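Local coordinates for ribosomal-protein-serine acetyltransferase, putative (Vibrio cholerae O1 biovar eltor, PDB 2FCK), which belongs to the GNAT acetyltransferase family and probably acetylates protein amino termini, though its function is unproven, at residues L15-I20 and F73-R78; S35-Q40 and I105-Q110; C139-V144 and A173-S178. All blocks are in the same frame, centred on the assembly; numbering follows the deposited sequence.

Contact 1: L15-I20 and F73-R78; sequences LQLRLI and FGVFER
Arg18 lies across the ring of Phe76, on one face of antiparallel strands 15-18 and 71-77 in the N-terminal half of the GNAT sheet. Its CB leaves the strand on the ring's side, and CG, held between the backbone N and the carbonyl carbon (chi1 56°), rests 3.8 Å from Phe76 CD1. An extended chain then carries NE over the ring to OE1 of Gln16, 2.9 Å away; NE comes from above the amide plane, not along a lone pair. CZ settles 3.4 Å from Phe76 CE1, and the guanidinium lies flat on the ring, planes 12° apart, in a cation-pi stack with NH2 over the ring centre. NH1 bonds to Leu19 O of the next residue at 3.0 Å, while NH2 forms a salt bridge with Glu24. Gln16 and Phe76 exchange two backbone hydrogen bonds, each 2.8 Å from N to O, and Arg18 N bonds to Gly74 O. On the other, largely apolar face, turned to helix 114-129, Leu15 CD1 meets Val75 CG1 at 3.8 Å, and Glu77 bonds to Tyr114. Gln16 OE1, Leu19 O, Glu24 and the ring thus fix the guanidinium's rotation, its charge met by Glu24 and the pi face.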
loop_
_atom_site.group_PDB
_atom_site.type_symbol
_atom_site.label_atom_id
_atom_site.label_comp_id
_atom_site.label_asym_id
_atom_site.label_seq_id
_atom_site.Cartn_x
_atom_site.Cartn_y
_atom_site.Cartn_z
ATOM N N LEU A 15 11.430 26.277 6.758
ATOM C CA LEU A 15 10.141 25.846 6.159
ATOM C C LEU A 15 9.075 25.481 7.178
ATOM O O LEU A 15 9.375 25.057 8.309
ATOM C CB LEU A 15 10.342 24.650 5.167
ATOM C CG LEU A 15 11.395 24.822 4.094
ATOM C CD1 LEU A 15 11.605 23.470 3.326
ATOM C CD2 LEU A 15 11.058 26.014 3.166
ATOM N N GLN A 16 7.820 25.635 6.753
ATOM C CA GLN A 16 6.679 25.310 7.580
ATOM C C GLN A 16 5.819 24.395 6.732
ATOM O O GLN A 16 5.361 24.805 5.657
ATOM C CB GLN A 16 5.918 26.596 7.921
ATOM C CG GLN A 16 4.695 26.382 8.732
ATOM C CD GLN A 16 3.840 27.644 8.768
ATOM O OE1 GLN A 16 3.542 28.246 7.722
ATOM N NE2 GLN A 16 3.507 28.083 9.971
ATOM N N LEU A 17 5.616 23.173 7.217
ATOM C CA LEU A 17 4.835 22.162 6.510
ATOM C C LEU A 17 3.473 22.122 7.214
ATOM O O LEU A 17 3.417 21.809 8.402
ATOM C CB LEU A 17 5.521 20.771 6.599
ATOM C CG LEU A 17 6.651 20.490 5.594
ATOM C CD1 LEU A 17 7.841 21.485 5.756
ATOM C CD2 LEU A 17 7.112 19.073 5.858
ATOM N N ARG A 18 2.385 22.373 6.479
ATOM C CA ARG A 18 1.049 22.464 7.087
ATOM C C ARG A 18 -0.040 22.351 6.029
ATOM O O ARG A 18 0.237 22.427 4.824
ATOM C CB ARG A 18 0.904 23.818 7.805
ATOM C CG ARG A 18 1.152 25.064 6.906
ATOM C CD ARG A 18 0.604 26.306 7.602
ATOM N NE ARG A 18 0.883 27.537 6.877
ATOM C CZ ARG A 18 0.094 28.037 5.931
ATOM N NH1 ARG A 18 -0.989 27.363 5.549
ATOM N NH2 ARG A 18 0.416 29.187 5.346
ATOM N N LEU A 19 -1.288 22.223 6.489
ATOM C CA LEU A 19 -2.414 22.243 5.571
ATOM C C LEU A 19 -2.433 23.576 4.857
ATOM O O LEU A 19 -2.391 24.655 5.501
ATOM C CB LEU A 19 -3.731 22.156 6.332
ATOM C CG LEU A 19 -4.227 20.745 6.458
ATOM C CD1 LEU A 19 -5.495 20.780 7.327
ATOM C CD2 LEU A 19 -4.505 20.033 5.107
ATOM N N ILE A 20 -2.593 23.505 3.542
ATOM C CA ILE A 20 -2.967 24.704 2.773
ATOM C C ILE A 20 -4.434 25.045 3.076
ATOM O O ILE A 20 -5.301 24.153 3.085
ATOM C CB ILE A 20 -2.777 24.452 1.262
ATOM C CG1 ILE A 20 -1.311 24.045 0.959
ATOM C CG2 ILE A 20 -3.217 25.686 0.459
ATOM C CD1 ILE A 20 -1.109 23.646 -0.514
ATOM N N PHE A 73 0.884 18.109 2.882
ATOM C CA PHE A 73 1.415 19.320 3.469
ATOM C C PHE A 73 1.831 20.308 2.394
ATOM O O PHE A 73 2.680 19.996 1.519
ATOM C CB PHE A 73 2.683 19.034 4.276
ATOM C CG PHE A 73 2.477 18.123 5.459
ATOM C CD1 PHE A 73 2.522 16.735 5.302
ATOM C CD2 PHE A 73 2.349 18.670 6.752
ATOM C CE1 PHE A 73 2.379 15.882 6.404
ATOM C CE2 PHE A 73 2.202 17.810 7.852
ATOM C CZ PHE A 73 2.223 16.435 7.683
ATOM N N GLY A 74 1.281 21.516 2.460
ATOM C CA GLY A 74 1.913 22.609 1.727
ATOM C C GLY A 74 3.263 22.918 2.383
ATOM O O GLY A 74 3.417 22.880 3.624
ATOM N N VAL A 75 4.235 23.253 1.564
ATOM C CA VAL A 75 5.545 23.645 2.098
ATOM C C VAL A 75 5.690 25.149 1.918
ATOM O O VAL A 75 5.731 25.627 0.778
ATOM C CB VAL A 75 6.698 22.883 1.367
ATOM C CG1 VAL A 75 8.117 23.327 1.907
ATOM C CG2 VAL A 75 6.523 21.345 1.516
ATOM N N PHE A 76 5.733 25.872 3.048
ATOM C CA PHE A 76 5.831 27.323 3.033
ATOM C C PHE A 76 7.175 27.809 3.568
ATOM O O PHE A 76 7.643 27.353 4.603
ATOM C CB PHE A 76 4.729 27.931 3.876
ATOM C CG PHE A 76 3.349 27.659 3.377
ATOM C CD1 PHE A 76 2.679 26.494 3.749
ATOM C CD2 PHE A 76 2.698 28.584 2.548
ATOM C CE1 PHE A 76 1.375 26.249 3.298
ATOM C CE2 PHE A 76 1.384 28.336 2.085
ATOM C CZ PHE A 76 0.724 27.172 2.458
ATOM N N GLU A 77 7.752 28.782 2.866
ATOM C CA GLU A 77 8.968 29.429 3.306
ATOM C C GLU A 77 8.597 30.268 4.523
ATOM O O GLU A 77 7.629 31.028 4.503
ATOM C CB GLU A 77 9.499 30.285 2.146
ATOM C CG GLU A 77 10.840 30.916 2.325
ATOM C CD GLU A 77 11.285 31.520 1.006
ATOM O OE1 GLU A 77 10.501 32.296 0.404
ATOM O OE2 GLU A 77 12.389 31.189 0.550
ATOM N N ARG A 78 9.330 30.089 5.614
ATOM C CA ARG A 78 8.890 30.595 6.892
ATOM C C ARG A 78 8.919 32.125 6.875
ATOM O O ARG A 78 8.002 32.746 7.351
ATOM C CB ARG A 78 9.760 30.067 8.034
ATOM C CG ARG A 78 9.543 28.614 8.377
ATOM C CD ARG A 78 10.439 28.164 9.511
ATOM N NE ARG A 78 10.003 28.749 10.785
ATOM C CZ ARG A 78 10.725 28.735 11.905
ATOM N NH1 ARG A 78 11.946 28.216 11.904
ATOM N NH2 ARG A 78 10.228 29.283 13.023
#

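Contact 2: S35-Q40 and I105-Q110; sequences SQTLHQ and IGDRYQ. With NO3 (nitrate ion), chain L; NO3 (nitrate ion), chain C.
Asp107 presents both carboxylate oxygens to the loop 35-40, and two hydroxyls meet them on their syn sides. Ser35 OG donates to Asp107 OD2 at 2.8 Å and Thr37 OG1 to Asp107 OD1 at 2.9 Å, both somewhat out of the carboxylate plane; with both oxygens gripped, the group can hardly turn. Ser35 OG, anti to its own N (chi1 172°), also accepts from Thr37 N, an ST turn, and at 2.9 Å from Leu38 N, an ST motif, folding the loop round the hydroxyl. Beside this polar knot Leu38 CD1 makes a looser apolar contact with Gly106 CA, 4.0 Å off. Toward solvent, Gln36 barely reaches Asp107, and a nitrate of less certain position accepts from Arg108 N through its O3 at 3.0 Å. A second nitrate, like the first probably from the crystallisation liquor, takes a nearly straight bond from Ile105 N. The loop between helices 25-33 and 51-66 is thus tied to the short helix 107-110, with Gly106 at the N-cap position, just after strand 98-105; Gln110 opens a Q-x-x-G-x-G sequence, the GNAT signature that in relatives binds the acetyl-CoA pyrophosphate and probably does so here, leading into helix 114-129.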
loop_
_atom_site.group_PDB
_atom_site.type_symbol
_atom_site.label_atom_id
_atom_site.label_comp_id
_atom_site.label_asym_id
_atom_site.label_seq_id
_atom_site.Cartn_x
_atom_site.Cartn_y
_atom_site.Cartn_z
ATOM N N SER A 35 5.775 27.704 -12.506
ATOM C CA SER A 35 6.658 26.582 -12.824
ATOM C C SER A 35 6.620 26.193 -14.308
ATOM O O SER A 35 5.549 25.983 -14.873
ATOM C CB SER A 35 6.286 25.368 -11.984
ATOM O OG SER A 35 7.051 24.258 -12.469
ATOM N N GLN A 36 7.790 26.092 -14.934
ATOM C CA GLN A 36 7.879 25.644 -16.329
ATOM C C GLN A 36 7.321 24.229 -16.520
ATOM O O GLN A 36 6.764 23.907 -17.587
ATOM C CB GLN A 36 9.344 25.670 -16.764
ATOM C CG GLN A 36 9.620 25.092 -18.144
ATOM C CD GLN A 36 11.060 25.332 -18.576
ATOM O OE1 GLN A 36 11.901 25.728 -17.772
ATOM N NE2 GLN A 36 11.347 25.072 -19.827
ATOM N N THR A 37 7.463 23.402 -15.485
ATOM C CA THR A 37 7.232 21.945 -15.617
ATOM C C THR A 37 6.200 21.291 -14.706
ATOM O O THR A 37 5.735 20.195 -15.023
ATOM C CB THR A 37 8.531 21.132 -15.411
ATOM O OG1 THR A 37 9.020 21.356 -14.077
ATOM C CG2 THR A 37 9.565 21.507 -16.441
ATOM N N LEU A 38 5.864 21.895 -13.561
ATOM C CA LEU A 38 4.946 21.232 -12.630
ATOM C C LEU A 38 3.619 20.806 -13.254
ATOM O O LEU A 38 3.102 19.734 -12.915
ATOM C CB LEU A 38 4.698 22.106 -11.385
ATOM C CG LEU A 38 5.822 22.102 -10.334
ATOM C CD1 LEU A 38 5.550 23.163 -9.273
ATOM C CD2 LEU A 38 5.887 20.757 -9.655
ATOM N N HIS A 39 3.078 21.618 -14.163
ATOM C CA HIS A 39 1.764 21.361 -14.749
ATOM C C HIS A 39 1.685 19.956 -15.355
ATOM O O HIS A 39 0.608 19.390 -15.460
ATOM C CB HIS A 39 1.458 22.377 -15.853
ATOM C CG HIS A 39 2.403 22.299 -17.007
ATOM N ND1 HIS A 39 3.643 22.910 -17.002
ATOM C CD2 HIS A 39 2.316 21.625 -18.176
ATOM C CE1 HIS A 39 4.258 22.650 -18.144
ATOM N NE2 HIS A 39 3.475 21.876 -18.873
ATOM N N GLN A 40 2.809 19.393 -15.755
ATOM C CA GLN A 40 2.721 18.131 -16.465
ATOM C C GLN A 40 2.717 16.934 -15.536
ATOM O O GLN A 40 2.369 15.835 -15.964
ATOM C CB GLN A 40 3.834 17.998 -17.476
ATOM C CG GLN A 40 5.177 17.743 -16.905
ATOM C CD GLN A 40 6.277 17.990 -17.933
ATOM O OE1 GLN A 40 6.297 17.376 -19.008
ATOM N NE2 GLN A 40 7.207 18.872 -17.598
ATOM N N ILE A 105 8.127 20.007 -5.952
ATOM C CA ILE A 105 8.742 21.223 -5.450
ATOM C C ILE A 105 9.096 22.062 -6.679
ATOM O O ILE A 105 9.581 21.514 -7.669
ATOM C CB ILE A 105 10.075 20.937 -4.654
ATOM C CG1 ILE A 105 9.839 19.956 -3.485
ATOM C CG2 ILE A 105 10.725 22.242 -4.176
ATOM C CD1 ILE A 105 9.105 20.584 -2.303
ATOM N N GLY A 106 8.812 23.359 -6.591
ATOM C CA GLY A 106 9.089 24.273 -7.685
ATOM C C GLY A 106 10.581 24.321 -7.937
ATOM O O GLY A 106 11.389 24.340 -7.001
ATOM N N ASP A 107 10.903 24.319 -9.231
ATOM C CA ASP A 107 12.205 24.345 -9.827
ATOM C C ASP A 107 13.195 25.301 -9.069
ATOM O O ASP A 107 14.292 24.889 -8.651
ATOM C CB ASP A 107 11.987 24.692 -11.344
ATOM C CG ASP A 107 10.637 24.051 -11.961
ATOM O OD1 ASP A 107 10.606 23.653 -13.170
ATOM O OD2 ASP A 107 9.585 23.917 -11.270
ATOM N N ARG A 108 12.771 26.539 -8.808
ATOM C CA ARG A 108 13.636 27.566 -8.201
ATOM C C ARG A 108 13.980 27.270 -6.732
ATOM O O ARG A 108 15.009 27.748 -6.215
ATOM C CB ARG A 108 12.981 28.928 -8.337
ATOM C CG ARG A 108 12.281 29.431 -7.082
ATOM C CD ARG A 108 11.651 30.789 -7.300
ATOM N NE ARG A 108 10.512 30.691 -8.198
ATOM C CZ ARG A 108 10.427 31.297 -9.367
ATOM N NH1 ARG A 108 9.337 31.091 -10.110
ATOM N NH2 ARG A 108 11.422 32.087 -9.800
ATOM N N TYR A 109 13.133 26.462 -6.087
ATOM C CA TYR A 109 13.246 26.164 -4.646
ATOM C C TYR A 109 14.079 24.897 -4.364
ATOM O O TYR A 109 14.743 24.767 -3.322
ATOM C CB TYR A 109 11.845 26.068 -4.015
ATOM C CG TYR A 109 11.058 27.357 -4.190
ATOM C CD1 TYR A 109 11.524 28.541 -3.644
ATOM C CD2 TYR A 109 9.895 27.397 -4.973
ATOM C CE1 TYR A 109 10.848 29.743 -3.822
ATOM C CE2 TYR A 109 9.193 28.615 -5.161
ATOM C CZ TYR A 109 9.688 29.780 -4.588
ATOM O OH TYR A 109 9.022 30.994 -4.739
ATOM N N GLN A 110 14.051 23.984 -5.314
ATOM C CA GLN A 110 14.984 22.843 -5.316
ATOM C C GLN A 110 16.445 23.329 -5.293
ATOM O O GLN A 110 17.288 22.838 -4.543
ATOM C CB GLN A 110 14.742 21.990 -6.554
ATOM C CG GLN A 110 13.398 21.268 -6.505
ATOM C CD GLN A 110 13.292 20.161 -7.542
ATOM O OE1 GLN A 110 14.306 19.621 -7.997
ATOM N NE2 GLN A 110 12.059 19.818 -7.926
HETATM N N NO3 L . 9.727 27.261 -9.831
HETATM O O1 NO3 L . 10.808 27.104 -10.695
HETATM O O2 NO3 L . 8.444 27.388 -10.334
HETATM O O3 NO3 L . 9.929 27.280 -8.459
HETATM N N NO3 C . 9.950 17.553 -7.475
HETATM O O1 NO3 C . 9.188 18.508 -8.138
HETATM O O2 NO3 C . 9.650 16.216 -7.652
HETATM O O3 NO3 C . 10.990 17.899 -6.628
#

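Contact 3: C139-V144 and A173-S178; sequences CDPENV and AGIVFS
An antiparallel strand pairing of the C-terminal half of the GNAT fold ends here, with Cys139 opposite Ile175 as a hydrogen-bonded pair: strand 134-139 finishes beside strand 170-179 and turns toward helix 144-152. Cys139 N donates to Ile175 O at 2.8 Å and Ile175 N to Cys139 O at 2.9 Å. On the face turned to helix 144-152, Cys139 SG, anti to the carbonyl carbon (chi1 -68°), approaches Phe177 CE2 to 3.7 Å; the sulfur stands obliquely to the ring, a cysteine sulfur-aromatic contact, and Leu151 of the helix touches the same phenylalanine. Beyond Cys139 the chain leaves the sheet through a type I turn from Asp140 to Asn143, closed by Asn143 N to Asp140 O at 3.0 Å. Asp140 OD1 adds an Asx turn, taking Glu142 N on its anti lone pair at 2.9 Å, and Asn143 then occupies the N-cap position of the helix. The CD1 methyl of Ile175 lies under the turn, 3.7 Å from Pro141 CA. Pro141 has no N-H to continue the pairing with Ala173; instead its ring carbon CD sits against Ala173 O, 3.0 Å away.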
loop_
_atom_site.group_PDB
_atom_site.type_symbol
_atom_site.label_atom_id
_atom_site.label_comp_id
_atom_site.label_asym_id
_atom_site.label_seq_id
_atom_site.Cartn_x
_atom_site.Cartn_y
_atom_site.Cartn_z
ATOM N N CYS A 139 8.109 7.446 -8.613
ATOM C CA CYS A 139 8.351 8.572 -9.512
ATOM C C CYS A 139 7.947 8.222 -10.919
ATOM O O CYS A 139 8.121 7.084 -11.354
ATOM C CB CYS A 139 9.842 8.944 -9.532
ATOM S SG CYS A 139 10.380 9.641 -7.954
ATOM N N ASP A 140 7.447 9.211 -11.656
ATOM C CA ASP A 140 7.223 9.035 -13.081
ATOM C C ASP A 140 8.603 8.813 -13.694
ATOM O O ASP A 140 9.507 9.620 -13.440
ATOM C CB ASP A 140 6.562 10.295 -13.656
ATOM C CG ASP A 140 6.079 10.104 -15.085
ATOM O OD1 ASP A 140 6.893 9.813 -15.968
ATOM O OD2 ASP A 140 4.844 10.218 -15.330
ATOM N N PRO A 141 8.786 7.751 -14.522
ATOM C CA PRO A 141 10.139 7.542 -15.108
ATOM C C PRO A 141 10.662 8.746 -15.906
ATOM O O PRO A 141 11.879 8.884 -16.102
ATOM C CB PRO A 141 9.935 6.351 -16.064
ATOM C CG PRO A 141 8.755 5.647 -15.561
ATOM C CD PRO A 141 7.844 6.698 -14.974
ATOM N N GLU A 142 9.766 9.620 -16.353
ATOM C CA GLU A 142 10.191 10.759 -17.192
ATOM C C GLU A 142 10.486 12.010 -16.394
ATOM O O GLU A 142 10.874 13.022 -16.965
ATOM C CB GLU A 142 9.123 11.099 -18.209
ATOM C CG GLU A 142 8.785 10.002 -19.141
ATOM C CD GLU A 142 8.388 10.586 -20.459
ATOM O OE1 GLU A 142 9.291 10.730 -21.314
ATOM O OE2 GLU A 142 7.195 10.974 -20.605
ATOM N N ASN A 143 10.274 11.950 -15.085
ATOM C CA ASN A 143 10.504 13.079 -14.198
ATOM C C ASN A 143 11.825 12.876 -13.445
ATOM O O ASN A 143 11.878 12.440 -12.298
ATOM C CB ASN A 143 9.301 13.242 -13.231
ATOM C CG ASN A 143 9.350 14.550 -12.391
ATOM O OD1 ASN A 143 8.334 14.946 -11.764
ATOM N ND2 ASN A 143 10.490 15.183 -12.329
ATOM N N VAL A 144 12.914 13.194 -14.116
ATOM C CA VAL A 144 14.230 12.964 -13.525
ATOM C C VAL A 144 14.517 13.794 -12.255
ATOM O O VAL A 144 15.055 13.268 -11.287
ATOM C CB VAL A 144 15.338 13.099 -14.598
ATOM C CG1 VAL A 144 16.744 12.855 -13.984
ATOM C CG2 VAL A 144 15.046 12.125 -15.750
ATOM N N ALA A 173 3.511 3.044 -15.556
ATOM C CA ALA A 173 4.711 2.421 -14.958
ATOM C C ALA A 173 5.450 3.475 -14.140
ATOM O O ALA A 173 5.643 4.620 -14.608
ATOM C CB ALA A 173 5.587 1.868 -16.006
ATOM N N GLY A 174 5.757 3.152 -12.880
ATOM C CA GLY A 174 6.512 4.083 -11.997
ATOM C C GLY A 174 7.728 3.435 -11.379
ATOM O O GLY A 174 7.806 2.218 -11.215
ATOM N N ILE A 175 8.735 4.271 -11.095
ATOM C CA ILE A 175 9.919 3.784 -10.425
ATOM C C ILE A 175 9.694 3.862 -8.920
ATOM O O ILE A 175 9.348 4.913 -8.367
ATOM C CB ILE A 175 11.146 4.679 -10.728
ATOM C CG1 ILE A 175 11.349 4.851 -12.238
ATOM C CG2 ILE A 175 12.339 4.102 -9.960
ATOM C CD1 ILE A 175 12.348 6.010 -12.629
ATOM N N VAL A 176 9.896 2.735 -8.258
ATOM C CA VAL A 176 9.745 2.644 -6.812
ATOM C C VAL A 176 11.091 2.858 -6.133
ATOM O O VAL A 176 12.059 2.161 -6.464
ATOM C CB VAL A 176 9.214 1.218 -6.461
ATOM C CG1 VAL A 176 9.175 1.010 -4.952
ATOM C CG2 VAL A 176 7.866 1.013 -7.161
ATOM N N PHE A 177 11.131 3.836 -5.220
ATOM C CA PHE A 177 12.275 4.017 -4.335
ATOM C C PHE A 177 11.821 3.674 -2.914
ATOM O O PHE A 177 10.654 3.951 -2.551
ATOM C CB PHE A 177 12.725 5.490 -4.347
ATOM C CG PHE A 177 13.238 5.960 -5.672
ATOM C CD1 PHE A 177 14.601 6.033 -5.925
ATOM C CD2 PHE A 177 12.326 6.331 -6.670
ATOM C CE1 PHE A 177 15.059 6.482 -7.159
ATOM C CE2 PHE A 177 12.743 6.798 -7.903
ATOM C CZ PHE A 177 14.154 6.843 -8.163
ATOM N N SER A 178 12.750 3.194 -2.080
ATOM C CA SER A 178 12.436 2.922 -0.693
ATOM C C SER A 178 13.354 3.659 0.272
ATOM O O SER A 178 14.489 4.001 -0.053
ATOM C CB SER A 178 12.540 1.411 -0.400
ATOM O OG SER A 178 13.905 1.033 -0.402
#

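How the contacts relate
Contacts 1 and 3 belong to one mixed sheet, on opposite sides of the chain's centre, with centres about 24 Å apart. Strands 83-93 and 98-105 lie between them in the sheet, so contact 1 joins N-terminal strands and contact 3 C-terminal ones. Contact 2, its centre about 16 Å from that of contact 1 and 17 Å from that of contact 3, ties the loop between helices 25-33 and 51-66 to the end of strand 98-105. None touches another. Along the chain, contacts 1 and 2 interleave, whereas contact 3 follows both. In GNAT folds the acetyl-CoA site typically lies where the strands equivalent to 98-105 and 134-139 splay apart, so contact 2 is probably close to it.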